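Local coordinates for 6-carboxyhexanoate--coa ligase (Bacillus subtilis, PDB 5FLG), which is a bacterial ligase of the 6-carboxyhexanoate--CoA ligase family, here a two-chain assembly with bound phosphoaminophosphonic acid-adenylate ester, pimelic acid and magnesium, at residues 54-59 and 194-199; 13-18 and 60-65; 87-92 and 218-223. One frame throughout, in Å; residues are numbered along the deposited sequence.

Contact 1 of 3, residues 54-59 and 194-199; sequences HSRGKP and WSDDPD. With MG (magnesium ion), chain F; ANP (phosphoaminophosphonic acid-adenylate ester), chain D; PML (pimelic acid), chain C.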
loop_
_atom_site.group_PDB
_atom_site.type_symbol
_atom_site.label_atom_id
_atom_site.label_comp_id
_atom_site.label_asym_id
_atom_site.label_seq_id
_atom_site.Cartn_x
_atom_site.Cartn_y
_atom_site.Cartn_z
ATOM N N HIS A 54 11.670 -7.897 -10.964
ATOM C CA HIS A 54 12.657 -8.467 -10.066
ATOM C C HIS A 54 13.134 -9.826 -10.581
ATOM O O HIS A 54 12.336 -10.646 -11.007
ATOM C CB HIS A 54 12.104 -8.590 -8.652
ATOM C CG HIS A 54 13.162 -8.585 -7.599
ATOM N ND1 HIS A 54 14.076 -9.609 -7.476
ATOM C CD2 HIS A 54 13.598 -7.599 -6.785
ATOM C CE1 HIS A 54 14.941 -9.307 -6.525
ATOM N NE2 HIS A 54 14.694 -8.077 -6.116
ATOM N N SER A 55 14.427 -10.092 -10.424
ATOM C CA SER A 55 15.018 -11.370 -10.801
ATOM C C SER A 55 14.527 -12.547 -9.945
ATOM O O SER A 55 14.756 -13.692 -10.295
ATOM C CB SER A 55 16.541 -11.275 -10.678
ATOM O OG SER A 55 16.951 -11.130 -9.307
ATOM N N ARG A 56 13.935 -12.283 -8.780
ATOM C CA ARG A 56 13.386 -13.361 -7.984
ATOM C C ARG A 56 11.990 -13.773 -8.510
ATOM O O ARG A 56 11.375 -14.691 -7.990
ATOM C CB ARG A 56 13.332 -12.971 -6.499
ATOM C CG ARG A 56 14.712 -12.908 -5.849
ATOM C CD ARG A 56 14.719 -12.288 -4.458
ATOM N NE ARG A 56 13.827 -12.952 -3.519
ATOM C CZ ARG A 56 14.152 -14.002 -2.773
ATOM N NH1 ARG A 56 15.342 -14.571 -2.897
ATOM N NH2 ARG A 56 13.238 -14.561 -1.989
ATOM N N GLY A 57 11.501 -13.095 -9.544
ATOM C CA GLY A 57 10.253 -13.471 -10.203
ATOM C C GLY A 57 9.187 -12.375 -10.168
ATOM O O GLY A 57 9.365 -11.308 -9.562
ATOM N N LYS A 58 8.027 -12.693 -10.724
ATOM C CA LYS A 58 6.927 -11.736 -10.879
ATOM C C LYS A 58 5.975 -11.846 -9.679
ATOM O O LYS A 58 5.545 -12.935 -9.321
ATOM C CB LYS A 58 6.181 -12.036 -12.185
ATOM C CG LYS A 58 4.725 -11.616 -12.195
ATOM C CD LYS A 58 3.958 -12.235 -13.357
ATOM C CE LYS A 58 2.477 -12.375 -13.024
ATOM N NZ LYS A 58 1.679 -12.664 -14.247
ATOM N N PRO A 59 5.683 -10.722 -9.015
ATOM C CA PRO A 59 4.790 -10.743 -7.848
ATOM C C PRO A 59 3.316 -10.915 -8.219
ATOM O O PRO A 59 2.925 -10.605 -9.348
ATOM C CB PRO A 59 5.032 -9.385 -7.197
ATOM C CG PRO A 59 5.469 -8.506 -8.304
ATOM C CD PRO A 59 6.221 -9.380 -9.276
ATOM N N TRP A 194 24.545 -10.014 2.390
ATOM C CA TRP A 194 24.602 -10.243 0.935
ATOM C C TRP A 194 23.215 -10.488 0.381
ATOM O O TRP A 194 22.245 -10.595 1.127
ATOM C CB TRP A 194 25.618 -11.351 0.569
ATOM C CG TRP A 194 25.277 -12.740 1.072
ATOM C CD1 TRP A 194 24.564 -13.703 0.412
ATOM C CD2 TRP A 194 25.699 -13.336 2.304
ATOM N NE1 TRP A 194 24.406 -14.808 1.225
ATOM C CE2 TRP A 194 25.184 -14.649 2.335
ATOM C CE3 TRP A 194 26.477 -12.892 3.380
ATOM C CZ2 TRP A 194 25.350 -15.488 3.439
ATOM C CZ3 TRP A 194 26.692 -13.741 4.433
ATOM C CH2 TRP A 194 26.132 -15.022 4.464
ATOM N N SER A 195 23.106 -10.383 -0.940
ATOM C CA SER A 195 21.844 -10.275 -1.596
ATOM C C SER A 195 21.126 -11.609 -1.609
ATOM O O SER A 195 21.750 -12.653 -1.785
ATOM C CB SER A 195 22.046 -9.806 -3.071
ATOM O OG SER A 195 20.778 -9.495 -3.627
ATOM N N ASP A 196 19.804 -11.569 -1.595
ATOM C CA ASP A 196 19.003 -12.747 -1.935
ATOM C C ASP A 196 18.615 -12.744 -3.447
ATOM O O ASP A 196 17.876 -13.618 -3.882
ATOM C CB ASP A 196 17.737 -12.828 -1.079
ATOM C CG ASP A 196 16.885 -11.538 -1.155
ATOM O OD1 ASP A 196 17.411 -10.500 -1.624
ATOM O OD2 ASP A 196 15.695 -11.564 -0.750
ATOM N N ASP A 197 19.224 -11.883 -4.244
ATOM C CA ASP A 197 19.010 -11.936 -5.724
ATOM C C ASP A 197 19.913 -13.008 -6.387
ATOM O O ASP A 197 21.110 -13.061 -6.120
ATOM C CB ASP A 197 19.344 -10.593 -6.354
ATOM C CG ASP A 197 18.493 -9.430 -5.822
ATOM O OD1 ASP A 197 17.567 -9.606 -4.987
ATOM O OD2 ASP A 197 18.832 -8.285 -6.190
ATOM N N PRO A 198 19.391 -13.738 -7.396
ATOM C CA PRO A 198 20.226 -14.765 -8.015
ATOM C C PRO A 198 21.343 -14.182 -8.876
ATOM O O PRO A 198 22.302 -14.868 -9.202
ATOM C CB PRO A 198 19.228 -15.576 -8.860
ATOM C CG PRO A 198 18.082 -14.656 -9.086
ATOM C CD PRO A 198 17.983 -13.837 -7.826
ATOM N N ASP A 199 21.280 -12.902 -9.163
ATOM C CA ASP A 199 22.135 -12.346 -10.206
ATOM C C ASP A 199 23.003 -11.243 -9.621
ATOM O O ASP A 199 23.561 -10.440 -10.364
ATOM C CB ASP A 199 21.293 -11.795 -11.347
ATOM C CG ASP A 199 20.180 -10.876 -10.851
ATOM O OD1 ASP A 199 19.844 -10.865 -9.624
ATOM O OD2 ASP A 199 19.672 -10.120 -11.690
HETATM MG MG MG F . 16.830 -8.843 -3.021
HETATM P PG ANP D . 15.221 -5.824 -3.492
HETATM O O1G ANP D . 14.075 -5.494 -4.407
HETATM O O2G ANP D . 16.107 -6.905 -4.048
HETATM O O3G ANP D . 16.022 -4.661 -3.001
HETATM P PB ANP D . 15.171 -6.440 -0.585
HETATM O O1B ANP D . 15.558 -5.029 -0.317
HETATM O O2B ANP D . 14.223 -7.210 0.257
HETATM N N3B ANP D . 14.423 -6.505 -2.142
HETATM P PA ANP D . 18.005 -6.816 -0.918
HETATM O O1A ANP D . 18.776 -7.682 -1.801
HETATM O O2A ANP D . 17.994 -5.319 -1.049
HETATM O O3A ANP D . 16.496 -7.353 -0.760
HETATM O "O5'" ANP D . 18.563 -7.188 0.591
HETATM C "C5'" ANP D . 19.027 -8.476 0.881
HETATM C "C4'" ANP D . 18.447 -8.935 2.221
HETATM O "O4'" ANP D . 18.785 -7.969 3.225
HETATM C "C3'" ANP D . 16.930 -9.024 2.189
HETATM O "O3'" ANP D . 16.490 -10.333 1.848
HETATM C "C2'" ANP D . 16.554 -8.729 3.612
HETATM O "O2'" ANP D . 16.748 -9.911 4.391
HETATM C "C1'" ANP D . 17.601 -7.722 3.994
HETATM N N9 ANP D . 17.056 -6.375 3.789
HETATM C C8 ANP D . 16.852 -5.711 2.596
HETATM N N7 ANP D . 16.410 -4.454 2.836
HETATM C C5 ANP D . 16.291 -4.330 4.193
HETATM C C6 ANP D . 15.843 -3.302 5.147
HETATM N N6 ANP D . 15.387 -2.113 4.742
HETATM N N1 ANP D . 15.899 -3.571 6.470
HETATM C C2 ANP D . 16.316 -4.761 6.916
HETATM N N3 ANP D . 16.808 -5.737 6.135
HETATM C C4 ANP D . 16.705 -5.602 4.791
HETATM C C1 PML C . 27.098 -3.356 -2.884
HETATM O O11 PML C . 27.872 -2.571 -2.246
HETATM O O12 PML C . 27.262 -3.554 -4.139
HETATM C C2 PML C . 26.266 -4.338 -2.038
HETATM C C3 PML C . 24.762 -4.360 -2.264
HETATM C C4 PML C . 24.122 -5.739 -2.026
HETATM C C5 PML C . 22.921 -5.735 -1.101
HETATM C C6 PML C . 21.702 -6.481 -1.637
HETATM C C7 PML C . 21.201 -5.893 -2.958
HETATM O O71 PML C . 20.850 -4.690 -2.994
HETATM O O72 PML C . 21.038 -6.655 -3.945
HETATM O O HOH W 1 14.432 -9.367 -2.506
#
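At the magnesium site, His54 meets Asp197 and Arg56 meets Asp196, so that one loop binds the ion and the other grips a phosphate oxygen on it. Asp196 OD1 and Asp197 OD1 each bind the ion, joined by O2G and O1A of the phosphoaminophosphonic acid-adenylate ester and by a water. The His54 ring stands almost perpendicular to the Asp197 carboxylate, His54 CE1 lying 3.1 Å from Asp197 OD1. This is an edge contact through a ring carbon; His54 NE2 instead points its N-H nearly straight at O2G of the ligand, 2.8 Å away. Within a type I turn from His54 to Gly57, His54 ND1 accepts from Arg56 N at 3.0 Å in the ring plane, and the two bonds together fix the ring's rotation. In the opposing loop an ST turn joins Ser195 OG to Asp197 N. A bend in the Arg56 chain (chi3 56°) places its guanidinium with one face under Asp196 OD2. There the long salt bridge, Arg56 NE to Asp196 OD2 3.6 Å, is of charges alone, whereas Arg56 NH1 donates in the guanidinium plane to Asp196 O at 2.9 Å. Ser55 OG donates to Asp199 OD1 from above the carboxylate plane (2.9 Å). Asp197 OD2 pairs with Arg171, which also binds the pimelic acid.

Contact 2 of 3, residues 13-18 and 60-65; sequences MRASMN and DFMQIQ
Over one face of the Arg14 guanidinium sits the amide oxygen of Gln63, the two side chains running side by side in the same direction with their planes 52° apart. OE1 is modelled too near the guanidinium carbon, so the detail of this approach is doubtful. The amide nitrogen has a clear partner in the second subunit: Gln63 NE2 donates to Gln65 OE1 there. Beside the Phe61 ring, Ser16 OG approaches obliquely, 3.7 Å from Phe61 CD1, while its own hydrogen bond goes to Gly19 O. The Asp60 carboxylate is met on the syn side of OD2 by Asn18 N at 2.7 Å, close to the carboxylate plane; the chi1 of 50°, with CG between backbone N and carbonyl carbon, swings it across to that amide. OD1 accepts from Gly19 N.

The strands themselves form an antiparallel ladder, their axes 4.7 Å apart. Arg14 with Gln63 and Ser16 with Phe61 are hydrogen-bonded pairs; Met13 with Ile64 and Ala15 with Met62 are non-hydrogen-bonded pairs. A classic beta bulge ends the register: Asp60 and Phe61 both face Ser16, whose O accepts Asp60 N at 2.9 Å and, weakly, Phe61 N at 3.2 Å. On the opposite face from Arg14, Met13 CG lies 4.0 Å from Met62 CG, and the bend at the end of the Met62 chain puts CE 4.0 Å from Ala15 CB.

This apolar face packs on helix 40-52, with Met13 on Leu47 and Met62 on Leu48 and Leu52. Strand 8-17 is central, flanked by 26-36 and 61-68, and the latter pairs antiparallel with a strand of the second subunit, carrying the sheet across the interface.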
loop_
_atom_site.group_PDB
_atom_site.type_symbol
_atom_site.label_atom_id
_atom_site.label_comp_id
_atom_site.label_asym_id
_atom_site.label_seq_id
_atom_site.Cartn_x
_atom_site.Cartn_y
_atom_site.Cartn_z
ATOM N N MET A 13 7.326 -0.205 0.034
ATOM C CA MET A 13 6.788 -1.173 -0.887
ATOM C C MET A 13 7.215 -2.549 -0.422
ATOM O O MET A 13 8.371 -2.773 -0.124
ATOM C CB MET A 13 7.313 -0.939 -2.323
ATOM C CG MET A 13 6.849 -1.983 -3.350
ATOM S SD MET A 13 7.925 -3.441 -3.533
ATOM C CE MET A 13 9.414 -2.725 -4.182
ATOM N N ARG A 14 6.333 -3.516 -0.609
ATOM C CA ARG A 14 6.759 -4.871 -0.603
ATOM C C ARG A 14 5.961 -5.696 -1.599
ATOM O O ARG A 14 4.812 -5.375 -1.940
ATOM C CB ARG A 14 6.594 -5.425 0.808
ATOM C CG ARG A 14 5.174 -5.371 1.287
ATOM C CD ARG A 14 5.164 -5.589 2.792
ATOM N NE ARG A 14 3.832 -5.833 3.328
ATOM C CZ ARG A 14 3.393 -5.323 4.476
ATOM N NH1 ARG A 14 4.142 -4.470 5.178
ATOM N NH2 ARG A 14 2.175 -5.631 4.900
ATOM N N ALA A 15 6.567 -6.792 -2.023
ATOM C CA ALA A 15 5.972 -7.599 -3.061
ATOM C C ALA A 15 6.303 -9.050 -2.806
ATOM O O ALA A 15 7.405 -9.380 -2.367
ATOM C CB ALA A 15 6.476 -7.170 -4.446
ATOM N N SER A 16 5.377 -9.920 -3.188
ATOM C CA SER A 16 5.554 -11.337 -3.005
ATOM C C SER A 16 4.837 -12.137 -4.076
ATOM O O SER A 16 4.046 -11.597 -4.827
ATOM C CB SER A 16 5.036 -11.742 -1.621
ATOM O OG SER A 16 3.692 -11.356 -1.477
ATOM N N MET A 17 5.168 -13.419 -4.167
ATOM C CA MET A 17 4.423 -14.332 -5.004
ATOM C C MET A 17 3.903 -15.523 -4.205
ATOM O O MET A 17 4.426 -15.850 -3.123
ATOM C CB MET A 17 5.243 -14.760 -6.226
ATOM C CG MET A 17 6.485 -15.582 -5.948
ATOM S SD MET A 17 7.276 -16.062 -7.509
ATOM C CE MET A 17 6.425 -17.617 -7.802
ATOM N N ASN A 18 2.815 -16.100 -4.725
ATOM C CA ASN A 18 1.968 -17.089 -4.026
ATOM C C ASN A 18 1.376 -16.522 -2.744
ATOM O O ASN A 18 1.569 -17.072 -1.655
ATOM C CB ASN A 18 2.724 -18.393 -3.726
ATOM C CG ASN A 18 3.531 -18.890 -4.906
ATOM O OD1 ASN A 18 4.686 -19.282 -4.756
ATOM N ND2 ASN A 18 2.937 -18.858 -6.091
ATOM N N ASP A 60 2.553 -11.567 -7.353
ATOM C CA ASP A 60 1.093 -11.538 -7.469
ATOM C C ASP A 60 0.458 -10.702 -6.376
ATOM O O ASP A 60 -0.767 -10.629 -6.285
ATOM C CB ASP A 60 0.479 -12.950 -7.468
ATOM C CG ASP A 60 0.967 -13.800 -6.341
ATOM O OD1 ASP A 60 0.964 -13.338 -5.171
ATOM O OD2 ASP A 60 1.349 -14.953 -6.633
ATOM N N PHE A 61 1.301 -10.061 -5.562
ATOM C CA PHE A 61 0.840 -9.244 -4.471
ATOM C C PHE A 61 1.836 -8.126 -4.221
ATOM O O PHE A 61 3.050 -8.358 -4.256
ATOM C CB PHE A 61 0.721 -10.078 -3.201
ATOM C CG PHE A 61 0.363 -9.274 -2.018
ATOM C CD1 PHE A 61 1.334 -8.534 -1.364
ATOM C CD2 PHE A 61 -0.961 -9.097 -1.679
ATOM C CE1 PHE A 61 0.995 -7.731 -0.301
ATOM C CE2 PHE A 61 -1.308 -8.307 -0.599
ATOM C CZ PHE A 61 -0.334 -7.588 0.061
ATOM N N MET A 62 1.347 -6.903 -4.093
ATOM C CA MET A 62 2.224 -5.782 -3.784
ATOM C C MET A 62 1.455 -4.716 -3.044
ATOM O O MET A 62 0.279 -4.493 -3.301
ATOM C CB MET A 62 2.863 -5.212 -5.058
ATOM C CG MET A 62 3.823 -4.060 -4.812
ATOM S SD MET A 62 4.439 -3.257 -6.325
ATOM C CE MET A 62 5.010 -4.699 -7.232
ATOM N N GLN A 63 2.126 -4.121 -2.058
ATOM C CA GLN A 63 1.654 -2.954 -1.353
ATOM C C GLN A 63 2.635 -1.803 -1.493
ATOM O O GLN A 63 3.832 -1.973 -1.308
ATOM C CB GLN A 63 1.532 -3.264 0.133
ATOM C CG GLN A 63 0.577 -4.388 0.438
ATOM C CD GLN A 63 0.345 -4.572 1.950
ATOM O OE1 GLN A 63 1.277 -4.858 2.715
ATOM N NE2 GLN A 63 -0.912 -4.477 2.362
ATOM N N ILE A 64 2.114 -0.594 -1.622
ATOM C CA ILE A 64 2.941 0.599 -1.651
ATOM C C ILE A 64 2.201 1.585 -0.799
ATOM O O ILE A 64 0.992 1.719 -0.912
ATOM C CB ILE A 64 3.064 1.218 -3.081
ATOM C CG1 ILE A 64 3.589 0.205 -4.075
ATOM C CG2 ILE A 64 3.976 2.413 -3.036
ATOM C CD1 ILE A 64 3.901 0.769 -5.464
ATOM N N GLN A 65 2.917 2.227 0.114
ATOM C CA GLN A 65 2.303 3.119 1.067
ATOM C C GLN A 65 3.165 4.377 1.214
ATOM O O GLN A 65 4.386 4.294 1.216
ATOM C CB GLN A 65 2.167 2.398 2.403
ATOM C CG GLN A 65 1.793 3.303 3.563
ATOM C CD GLN A 65 1.893 2.605 4.917
ATOM O OE1 GLN A 65 2.585 3.080 5.828
ATOM N NE2 GLN A 65 1.187 1.496 5.058
#

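Contact 3 of 3, residues 87-92 and 218-223; sequences SCPEEG and MKEYGT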
loop_
_atom_site.group_PDB
_atom_site.type_symbol
_atom_site.label_atom_id
_atom_site.label_comp_id
_atom_site.label_asym_id
_atom_site.label_seq_id
_atom_site.Cartn_x
_atom_site.Cartn_y
_atom_site.Cartn_z
ATOM N N SER A 87 38.158 -13.656 -5.351
ATOM C CA SER A 87 38.045 -14.474 -6.554
ATOM C C SER A 87 36.943 -15.527 -6.459
ATOM O O SER A 87 36.577 -16.147 -7.460
ATOM C CB SER A 87 39.383 -15.147 -6.783
ATOM O OG SER A 87 40.428 -14.201 -6.606
ATOM N N CYS A 88 36.432 -15.754 -5.257
ATOM C CA CYS A 88 35.344 -16.723 -5.068
ATOM C C CYS A 88 34.638 -16.460 -3.736
ATOM O O CYS A 88 35.199 -15.809 -2.855
ATOM C CB CYS A 88 35.899 -18.155 -5.074
ATOM S SG CYS A 88 36.757 -18.610 -3.550
ATOM N N PRO A 89 33.460 -17.057 -3.546
ATOM C CA PRO A 89 32.650 -16.810 -2.362
ATOM C C PRO A 89 33.309 -17.255 -1.074
ATOM O O PRO A 89 33.121 -16.620 -0.053
ATOM C CB PRO A 89 31.384 -17.620 -2.618
ATOM C CG PRO A 89 31.346 -17.800 -4.099
ATOM C CD PRO A 89 32.764 -17.899 -4.526
ATOM N N GLU A 90 34.047 -18.355 -1.105
ATOM C CA GLU A 90 34.681 -18.860 0.116
ATOM C C GLU A 90 35.765 -17.899 0.575
ATOM O O GLU A 90 35.968 -17.702 1.776
ATOM C CB GLU A 90 35.287 -20.252 -0.111
ATOM C CG GLU A 90 34.268 -21.314 -0.524
ATOM C CD GLU A 90 33.871 -21.268 -2.017
ATOM O OE1 GLU A 90 34.506 -20.561 -2.844
ATOM O OE2 GLU A 90 32.883 -21.944 -2.375
ATOM N N GLU A 91 36.476 -17.313 -0.382
ATOM C CA GLU A 91 37.466 -16.294 -0.051
ATOM C C GLU A 91 36.768 -15.085 0.554
ATOM O O GLU A 91 37.198 -14.572 1.576
ATOM C CB GLU A 91 38.267 -15.874 -1.294
ATOM C CG GLU A 91 39.364 -14.865 -0.991
ATOM C CD GLU A 91 39.982 -14.253 -2.237
ATOM O OE1 GLU A 91 39.630 -14.663 -3.381
ATOM O OE2 GLU A 91 40.833 -13.353 -2.056
ATOM N N GLY A 92 35.648 -14.686 -0.039
ATOM C CA GLY A 92 34.873 -13.548 0.477
ATOM C C GLY A 92 34.378 -13.763 1.891
ATOM O O GLY A 92 34.404 -12.846 2.707
ATOM N N MET A 218 30.309 -13.207 -2.532
ATOM C CA MET A 218 29.907 -13.693 -1.190
ATOM C C MET A 218 29.045 -14.953 -1.292
ATOM O O MET A 218 28.666 -15.559 -0.280
ATOM C CB MET A 218 29.140 -12.602 -0.439
ATOM C CG MET A 218 30.005 -11.455 0.046
ATOM S SD MET A 218 31.007 -11.938 1.471
ATOM C CE MET A 218 29.874 -11.660 2.820
ATOM N N LYS A 219 28.668 -15.292 -2.523
ATOM C CA LYS A 219 27.900 -16.511 -2.795
ATOM C C LYS A 219 27.985 -16.793 -4.298
ATOM O O LYS A 219 28.536 -15.985 -5.030
ATOM C CB LYS A 219 26.445 -16.291 -2.441
ATOM C CG LYS A 219 25.791 -15.197 -3.273
ATOM C CD LYS A 219 24.279 -15.338 -3.246
ATOM C CE LYS A 219 23.604 -14.277 -4.086
ATOM N NZ LYS A 219 22.129 -14.473 -4.047
ATOM N N GLU A 220 27.320 -17.849 -4.761
ATOM C CA GLU A 220 27.376 -18.232 -6.174
ATOM C C GLU A 220 26.224 -17.599 -6.936
ATOM O O GLU A 220 25.123 -17.468 -6.414
ATOM C CB GLU A 220 27.311 -19.755 -6.343
ATOM C CG GLU A 220 28.466 -20.519 -5.715
ATOM C CD GLU A 220 29.797 -20.358 -6.441
ATOM O OE1 GLU A 220 29.870 -19.669 -7.476
ATOM O OE2 GLU A 220 30.806 -20.898 -5.944
ATOM N N TYR A 221 26.472 -17.232 -8.184
ATOM C CA TYR A 221 25.390 -16.895 -9.103
ATOM C C TYR A 221 24.275 -17.923 -9.082
ATOM O O TYR A 221 24.533 -19.110 -8.945
ATOM C CB TYR A 221 25.933 -16.724 -10.514
ATOM C CG TYR A 221 26.517 -15.358 -10.718
ATOM C CD1 TYR A 221 25.701 -14.239 -10.741
ATOM C CD2 TYR A 221 27.891 -15.174 -10.759
ATOM C CE1 TYR A 221 26.234 -12.976 -10.837
ATOM C CE2 TYR A 221 28.427 -13.913 -10.924
ATOM C CZ TYR A 221 27.588 -12.827 -10.943
ATOM O OH TYR A 221 28.108 -11.570 -11.034
ATOM N N GLY A 222 23.033 -17.458 -9.119
ATOM C CA GLY A 222 21.887 -18.353 -9.240
ATOM C C GLY A 222 21.293 -18.806 -7.929
ATOM O O GLY A 222 20.271 -19.471 -7.922
ATOM N N THR A 223 21.923 -18.494 -6.804
ATOM C CA THR A 223 21.330 -18.898 -5.522
ATOM C C THR A 223 20.513 -17.738 -4.960
ATOM O O THR A 223 20.775 -16.569 -5.250
ATOM C CB THR A 223 22.409 -19.295 -4.504
ATOM O OG1 THR A 223 23.289 -18.182 -4.309
ATOM C CG2 THR A 223 23.233 -20.469 -5.017
#
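Pro89 and Met218 bring their CA atoms to 4.3 Å where the start of helix 89-102 comes against the loop between strands 211-215 and 227-232, no hydrogen bond crossing between the two segments. Cys88 is the N-cap of this helix, its SG accepting from Glu91 N, and the loop makes a type II turn from Glu220 to Thr223. Pro89 makes most of the helix side of the contact, its ring lying along the loop backbone: CB is 3.6 Å from Lys219 N and CG 3.5 Å from Lys219 O. Across the ring, at about a right angle, comes the Glu220 side chain, bent at chi2 (-71°), with OE2 3.6 Å from Pro89 CG. That carboxylate also stands 4.3 Å, OE2 to OE2, from that of Glu90, two like charges close together at the surface. Met218 leaves its CA away from the helix, but the chain bends twice and SD comes to 3.7 Å from Gly92 O. Lys219 turns its amine the other way, to Asp197 O and Ser195 O beside the magnesium site and to Thr223 O. Across the turn itself, Thr223 OG1 donates to Glu220 O, 2.9 Å away and in the carbonyl plane.

Overall arrangement
Contact 1 lies between the other two and is in touch with both. Its centre is about 14 Å from that of contact 2, where Pro59 CB packs 3.4 Å from Ser16 O, and about 16 Å from that of contact 3, where Pro198 O and Gly222 N stand 2.7 Å apart in a probable hydrogen bond. Contacts 2 and 3 do not meet, their nearest atoms being about 13 Å apart. Of the three, contact 1 supplies the protein oxygens on the magnesium bound by Asp196 and Asp197, yet both others approach the site: the Met13 side chain comes about 5 Å from the phosphoaminophosphonic acid-adenylate ester, and that of Lys219 about 8 Å from a magnesium. Contacts 1 and 2 also reach the second subunit.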